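Local atomic coordinates of Rod shape determining protein RodA (Thermus thermophilus, PDB entry 6BAR), a protein that probably polymerises lipid-linked disaccharide-peptide units into peptidoglycan for cell wall elongation, as a membrane-embedded glycosyltransferase of the SEDS family. Residues D12-L25 and L273-L287. Numbering follows the deposited sequence.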
loop_
_atom_site.group_PDB
_atom_site.type_symbol
_atom_site.label_atom_id
_atom_site.label_comp_id
_atom_site.label_asym_id
_atom_site.label_seq_id
_atom_site.Cartn_x
_atom_site.Cartn_y
_atom_site.Cartn_z
ATOM N N ASP A 12 13.817 -13.085 -3.430
ATOM C CA ASP A 12 12.874 -13.827 -4.262
ATOM C C ASP A 12 12.683 -13.019 -5.536
ATOM O O ASP A 12 11.893 -12.076 -5.571
ATOM C CB ASP A 12 11.549 -14.055 -3.546
ATOM C CG ASP A 12 10.536 -14.760 -4.425
ATOM O OD1 ASP A 12 10.764 -15.929 -4.801
ATOM O OD2 ASP A 12 9.509 -14.139 -4.759
ATOM N N TRP A 13 13.410 -13.386 -6.587
ATOM C CA TRP A 13 13.375 -12.590 -7.806
ATOM C C TRP A 13 12.053 -12.717 -8.556
ATOM O O TRP A 13 11.753 -11.856 -9.389
ATOM C CB TRP A 13 14.552 -12.975 -8.709
ATOM C CG TRP A 13 15.886 -12.810 -8.031
ATOM C CD1 TRP A 13 16.568 -13.759 -7.323
ATOM C CD2 TRP A 13 16.691 -11.622 -7.984
ATOM N NE1 TRP A 13 17.749 -13.239 -6.844
ATOM C CE2 TRP A 13 17.848 -11.930 -7.235
ATOM C CE3 TRP A 13 16.548 -10.331 -8.502
ATOM C CZ2 TRP A 13 18.855 -10.993 -6.994
ATOM C CZ3 TRP A 13 17.548 -9.402 -8.261
ATOM C CH2 TRP A 13 18.686 -9.738 -7.515
ATOM N N GLY A 14 11.255 -13.751 -8.277
ATOM C CA GLY A 14 9.938 -13.839 -8.888
ATOM C C GLY A 14 9.054 -12.654 -8.545
ATOM O O GLY A 14 8.400 -12.081 -9.423
ATOM N N LEU A 15 9.029 -12.263 -7.267
ATOM C CA LEU A 15 8.283 -11.075 -6.862
ATOM C C LEU A 15 8.817 -9.830 -7.556
ATOM O O LEU A 15 8.048 -8.931 -7.925
ATOM C CB LEU A 15 8.349 -10.914 -5.344
ATOM C CG LEU A 15 7.680 -9.680 -4.741
ATOM C CD1 LEU A 15 6.188 -9.688 -5.036
ATOM C CD2 LEU A 15 7.931 -9.622 -3.245
ATOM N N VAL A 16 10.137 -9.762 -7.737
ATOM C CA VAL A 16 10.738 -8.651 -8.466
ATOM C C VAL A 16 10.185 -8.591 -9.890
ATOM O O VAL A 16 9.797 -7.521 -10.380
ATOM C CB VAL A 16 12.272 -8.776 -8.442
ATOM C CG1 VAL A 16 12.917 -7.586 -9.113
ATOM C CG2 VAL A 16 12.767 -8.918 -7.006
ATOM N N PHE A 17 10.121 -9.743 -10.574
ATOM C CA PHE A 17 9.588 -9.751 -11.936
ATOM C C PHE A 17 8.114 -9.371 -11.957
ATOM O O PHE A 17 7.653 -8.712 -12.893
ATOM C CB PHE A 17 9.776 -11.113 -12.610
ATOM C CG PHE A 17 8.980 -11.273 -13.894
ATOM C CD1 PHE A 17 9.389 -10.646 -15.067
ATOM C CD2 PHE A 17 7.819 -12.041 -13.922
ATOM C CE1 PHE A 17 8.660 -10.783 -16.243
ATOM C CE2 PHE A 17 7.083 -12.186 -15.096
ATOM C CZ PHE A 17 7.506 -11.555 -16.257
ATOM N N LEU A 18 7.358 -9.777 -10.935
ATOM C CA LEU A 18 5.939 -9.424 -10.887
ATOM C C LEU A 18 5.748 -7.911 -10.756
ATOM O O LEU A 18 4.949 -7.300 -11.487
ATOM C CB LEU A 18 5.255 -10.162 -9.735
ATOM C CG LEU A 18 5.200 -11.694 -9.797
ATOM C CD1 LEU A 18 4.364 -12.270 -8.654
ATOM C CD2 LEU A 18 4.676 -12.184 -11.138
ATOM N N VAL A 19 6.468 -7.292 -9.815
ATOM C CA VAL A 19 6.382 -5.841 -9.657
ATOM C C VAL A 19 6.789 -5.146 -10.950
ATOM O O VAL A 19 6.105 -4.226 -11.418
ATOM C CB VAL A 19 7.236 -5.373 -8.465
ATOM C CG1 VAL A 19 7.326 -3.850 -8.433
ATOM C CG2 VAL A 19 6.650 -5.892 -7.169
ATOM N N ALA A 20 7.890 -5.594 -11.564
ATOM C CA ALA A 20 8.357 -4.965 -12.800
ATOM C C ALA A 20 7.348 -5.121 -13.936
ATOM O O ALA A 20 7.197 -4.216 -14.765
ATOM C CB ALA A 20 9.713 -5.546 -13.206
ATOM N N ALA A 21 6.629 -6.245 -13.976
ATOM C CA ALA A 21 5.668 -6.484 -15.050
ATOM C C ALA A 21 4.437 -5.595 -14.902
ATOM O O ALA A 21 3.961 -4.994 -15.879
ATOM C CB ALA A 21 5.271 -7.960 -15.062
ATOM N N ILE A 22 3.912 -5.494 -13.677
ATOM C CA ILE A 22 2.788 -4.588 -13.447
ATOM C C ILE A 22 3.197 -3.143 -13.733
ATOM O O ILE A 22 2.442 -2.385 -14.356
ATOM C CB ILE A 22 2.239 -4.775 -12.019
ATOM C CG1 ILE A 22 1.841 -6.241 -11.817
ATOM C CG2 ILE A 22 1.039 -3.868 -11.770
ATOM C CD1 ILE A 22 1.112 -6.530 -10.523
ATOM N N VAL A 23 4.414 -2.752 -13.326
ATOM C CA VAL A 23 4.880 -1.381 -13.547
ATOM C C VAL A 23 5.012 -1.081 -15.042
ATOM O O VAL A 23 4.594 -0.012 -15.516
ATOM C CB VAL A 23 6.205 -1.149 -12.791
ATOM C CG1 VAL A 23 6.874 0.151 -13.231
ATOM C CG2 VAL A 23 5.958 -1.127 -11.288
ATOM N N ALA A 24 5.590 -2.013 -15.810
ATOM C CA ALA A 24 5.737 -1.804 -17.249
ATOM C C ALA A 24 4.385 -1.740 -17.948
ATOM O O ALA A 24 4.218 -1.001 -18.926
ATOM C CB ALA A 24 6.599 -2.914 -17.853
ATOM N N LEU A 25 3.403 -2.505 -17.461
ATOM C CA LEU A 25 2.058 -2.375 -18.011
ATOM C C LEU A 25 1.463 -1.009 -17.701
ATOM O O LEU A 25 0.851 -0.376 -18.572
ATOM C CB LEU A 25 1.156 -3.479 -17.474
ATOM C CG LEU A 25 1.270 -4.764 -18.273
ATOM C CD1 LEU A 25 0.080 -5.656 -17.997
ATOM C CD2 LEU A 25 1.384 -4.447 -19.754
ATOM N N LEU A 273 -4.390 -8.461 -16.162
ATOM C CA LEU A 273 -3.962 -7.560 -15.093
ATOM C C LEU A 273 -4.378 -8.083 -13.720
ATOM O O LEU A 273 -3.577 -8.073 -12.773
ATOM C CB LEU A 273 -4.524 -6.160 -15.335
ATOM C CG LEU A 273 -3.895 -5.071 -14.476
ATOM C CD1 LEU A 273 -2.392 -5.046 -14.702
ATOM C CD2 LEU A 273 -4.519 -3.719 -14.785
ATOM N N LEU A 274 -5.630 -8.536 -13.588
ATOM C CA LEU A 274 -6.058 -9.167 -12.346
ATOM C C LEU A 274 -5.268 -10.432 -12.061
ATOM O O LEU A 274 -5.062 -10.781 -10.897
ATOM C CB LEU A 274 -7.544 -9.489 -12.396
ATOM C CG LEU A 274 -8.445 -8.271 -12.358
ATOM C CD1 LEU A 274 -9.885 -8.722 -12.218
ATOM C CD2 LEU A 274 -8.036 -7.369 -11.210
ATOM N N GLY A 275 -4.806 -11.125 -13.101
ATOM C CA GLY A 275 -3.950 -12.273 -12.878
ATOM C C GLY A 275 -2.583 -11.874 -12.363
ATOM O O GLY A 275 -2.025 -12.538 -11.489
ATOM N N LEU A 276 -2.023 -10.787 -12.901
ATOM C CA LEU A 276 -0.757 -10.276 -12.385
ATOM C C LEU A 276 -0.889 -9.873 -10.921
ATOM O O LEU A 276 -0.003 -10.157 -10.104
ATOM C CB LEU A 276 -0.280 -9.096 -13.232
ATOM C CG LEU A 276 0.495 -9.421 -14.506
ATOM C CD1 LEU A 276 1.071 -8.148 -15.106
ATOM C CD2 LEU A 276 1.600 -10.433 -14.232
ATOM N N TYR A 277 -2.006 -9.239 -10.563
ATOM C CA TYR A 277 -2.218 -8.875 -9.165
ATOM C C TYR A 277 -2.463 -10.100 -8.293
ATOM O O TYR A 277 -2.043 -10.127 -7.130
ATOM C CB TYR A 277 -3.371 -7.883 -9.049
ATOM C CG TYR A 277 -2.910 -6.486 -9.338
ATOM C CD1 TYR A 277 -2.177 -5.773 -8.400
ATOM C CD2 TYR A 277 -3.162 -5.893 -10.564
ATOM C CE1 TYR A 277 -1.735 -4.501 -8.666
ATOM C CE2 TYR A 277 -2.724 -4.623 -10.839
ATOM C CZ TYR A 277 -2.013 -3.931 -9.889
ATOM O OH TYR A 277 -1.575 -2.659 -10.163
ATOM N N GLY A 278 -3.136 -11.121 -8.834
ATOM C CA GLY A 278 -3.342 -12.345 -8.078
ATOM C C GLY A 278 -2.043 -13.075 -7.801
ATOM O O GLY A 278 -1.812 -13.555 -6.689
ATOM N N LEU A 279 -1.166 -13.144 -8.804
ATOM C CA LEU A 279 0.151 -13.740 -8.606
ATOM C C LEU A 279 0.989 -12.928 -7.630
ATOM O O LEU A 279 1.757 -13.498 -6.844
ATOM C CB LEU A 279 0.883 -13.872 -9.937
ATOM C CG LEU A 279 0.216 -14.790 -10.951
ATOM C CD1 LEU A 279 1.157 -15.079 -12.110
ATOM C CD2 LEU A 279 -0.226 -16.071 -10.276
ATOM N N LEU A 280 0.869 -11.597 -7.666
ATOM C CA LEU A 280 1.622 -10.779 -6.719
ATOM C C LEU A 280 1.153 -11.016 -5.284
ATOM O O LEU A 280 1.974 -11.190 -4.373
ATOM C CB LEU A 280 1.514 -9.304 -7.095
ATOM C CG LEU A 280 2.305 -8.351 -6.205
ATOM C CD1 LEU A 280 3.352 -7.568 -6.996
ATOM C CD2 LEU A 280 1.348 -7.412 -5.492
ATOM N N LEU A 281 -0.164 -11.039 -5.061
ATOM C CA LEU A 281 -0.667 -11.325 -3.718
ATOM C C LEU A 281 -0.301 -12.741 -3.280
ATOM O O LEU A 281 0.011 -12.973 -2.103
ATOM C CB LEU A 281 -2.182 -11.104 -3.658
ATOM C CG LEU A 281 -2.732 -9.707 -3.993
ATOM C CD1 LEU A 281 -4.254 -9.694 -3.907
ATOM C CD2 LEU A 281 -2.133 -8.611 -3.108
ATOM N N ALA A 282 -0.300 -13.693 -4.221
ATOM C CA ALA A 282 0.098 -15.063 -3.904
ATOM C C ALA A 282 1.559 -15.136 -3.478
ATOM O O ALA A 282 1.889 -15.798 -2.492
ATOM C CB ALA A 282 -0.146 -15.982 -5.102
ATOM N N ARG A 283 2.453 -14.476 -4.218
ATOM C CA ARG A 283 3.864 -14.514 -3.847
ATOM C C ARG A 283 4.107 -13.798 -2.526
ATOM O O ARG A 283 4.959 -14.222 -1.739
ATOM C CB ARG A 283 4.731 -13.913 -4.953
ATOM C CG ARG A 283 5.323 -14.949 -5.917
ATOM C CD ARG A 283 6.125 -16.027 -5.185
ATOM N NE ARG A 283 6.603 -17.084 -6.080
ATOM C CZ ARG A 283 7.816 -17.118 -6.626
ATOM N NH1 ARG A 283 8.165 -18.121 -7.425
ATOM N NH2 ARG A 283 8.684 -16.151 -6.374
ATOM N N LEU A 284 3.359 -12.726 -2.252
ATOM C CA LEU A 284 3.491 -12.055 -0.959
ATOM C C LEU A 284 3.085 -12.976 0.189
ATOM O O LEU A 284 3.815 -13.116 1.177
ATOM C CB LEU A 284 2.658 -10.773 -0.936
ATOM C CG LEU A 284 3.241 -9.575 -1.687
ATOM C CD1 LEU A 284 2.270 -8.412 -1.690
ATOM C CD2 LEU A 284 4.567 -9.166 -1.065
ATOM N N PHE A 285 1.920 -13.618 0.077
ATOM C CA PHE A 285 1.496 -14.525 1.140
ATOM C C PHE A 285 2.350 -15.792 1.200
ATOM O O PHE A 285 2.422 -16.425 2.259
ATOM C CB PHE A 285 0.011 -14.864 0.974
ATOM C CG PHE A 285 -0.916 -13.795 1.502
ATOM C CD1 PHE A 285 -0.547 -13.014 2.588
ATOM C CD2 PHE A 285 -2.151 -13.568 0.916
ATOM C CE1 PHE A 285 -1.395 -12.031 3.081
ATOM C CE2 PHE A 285 -3.003 -12.586 1.405
ATOM C CZ PHE A 285 -2.623 -11.816 2.488
ATOM N N ALA A 286 3.012 -16.167 0.103
ATOM C CA ALA A 286 3.947 -17.286 0.135
ATOM C C ALA A 286 5.231 -16.904 0.856
ATOM O O ALA A 286 5.766 -17.693 1.641
ATOM C CB ALA A 286 4.260 -17.764 -1.286
ATOM N N LEU A 287 5.748 -15.702 0.591
ATOM C CA LEU A 287 6.887 -15.214 1.354
ATOM C C LEU A 287 6.524 -15.030 2.819
ATOM O O LEU A 287 7.380 -15.209 3.693
ATOM C CB LEU A 287 7.402 -13.903 0.758
ATOM C CG LEU A 287 7.873 -13.961 -0.700
ATOM C CD1 LEU A 287 8.691 -12.726 -1.032
ATOM C CD2 LEU A 287 8.655 -15.236 -0.999
#
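Helices 13-25 and 273-287 run roughly antiparallel, their axes 152° apart and 9.8 Å from each other at closest approach, with Leu15 facing Arg283, Leu18 facing Leu280 and Ile22 facing Leu276. Leu280 packs as a knob into a hole formed by Leu15, Leu18, Val19 and Ile22; CG anti to its backbone N (chi1 -178°) swings the side chain across, bringing CD1 3.7 Å from Val19 CG2. Ile22 sets CG1 against Leu276 CB and CG2 at the phenol oxygen of Tyr277, while CD1 makes a CH-pi contact 3.9 Å from the Tyr277 ring centroid, almost straight above it. The Tyr277 hydroxyl is hydrogen-bonded to the carbonyl of Pro330. This leucine-rich seam joins the first helix of the SEDS fold to a predicted transmembrane helix, and helix 336-354 adds Leu350 against Leu15 and Leu346 against Val19. Asp12 is the N-cap of helix 13-25, its OD2 accepting from Leu15 N (3.2 Å), which approaches from above the carboxylate plane. Arg283, bent at chi2, brings NH2 2.6 Å from Asp12 OD1 in a salt bridge, planes 49° apart, and adds a weak hydrogen bond to the capping OD2. An asparagine here would probably leave the Arg283 charge without its mate across this contact.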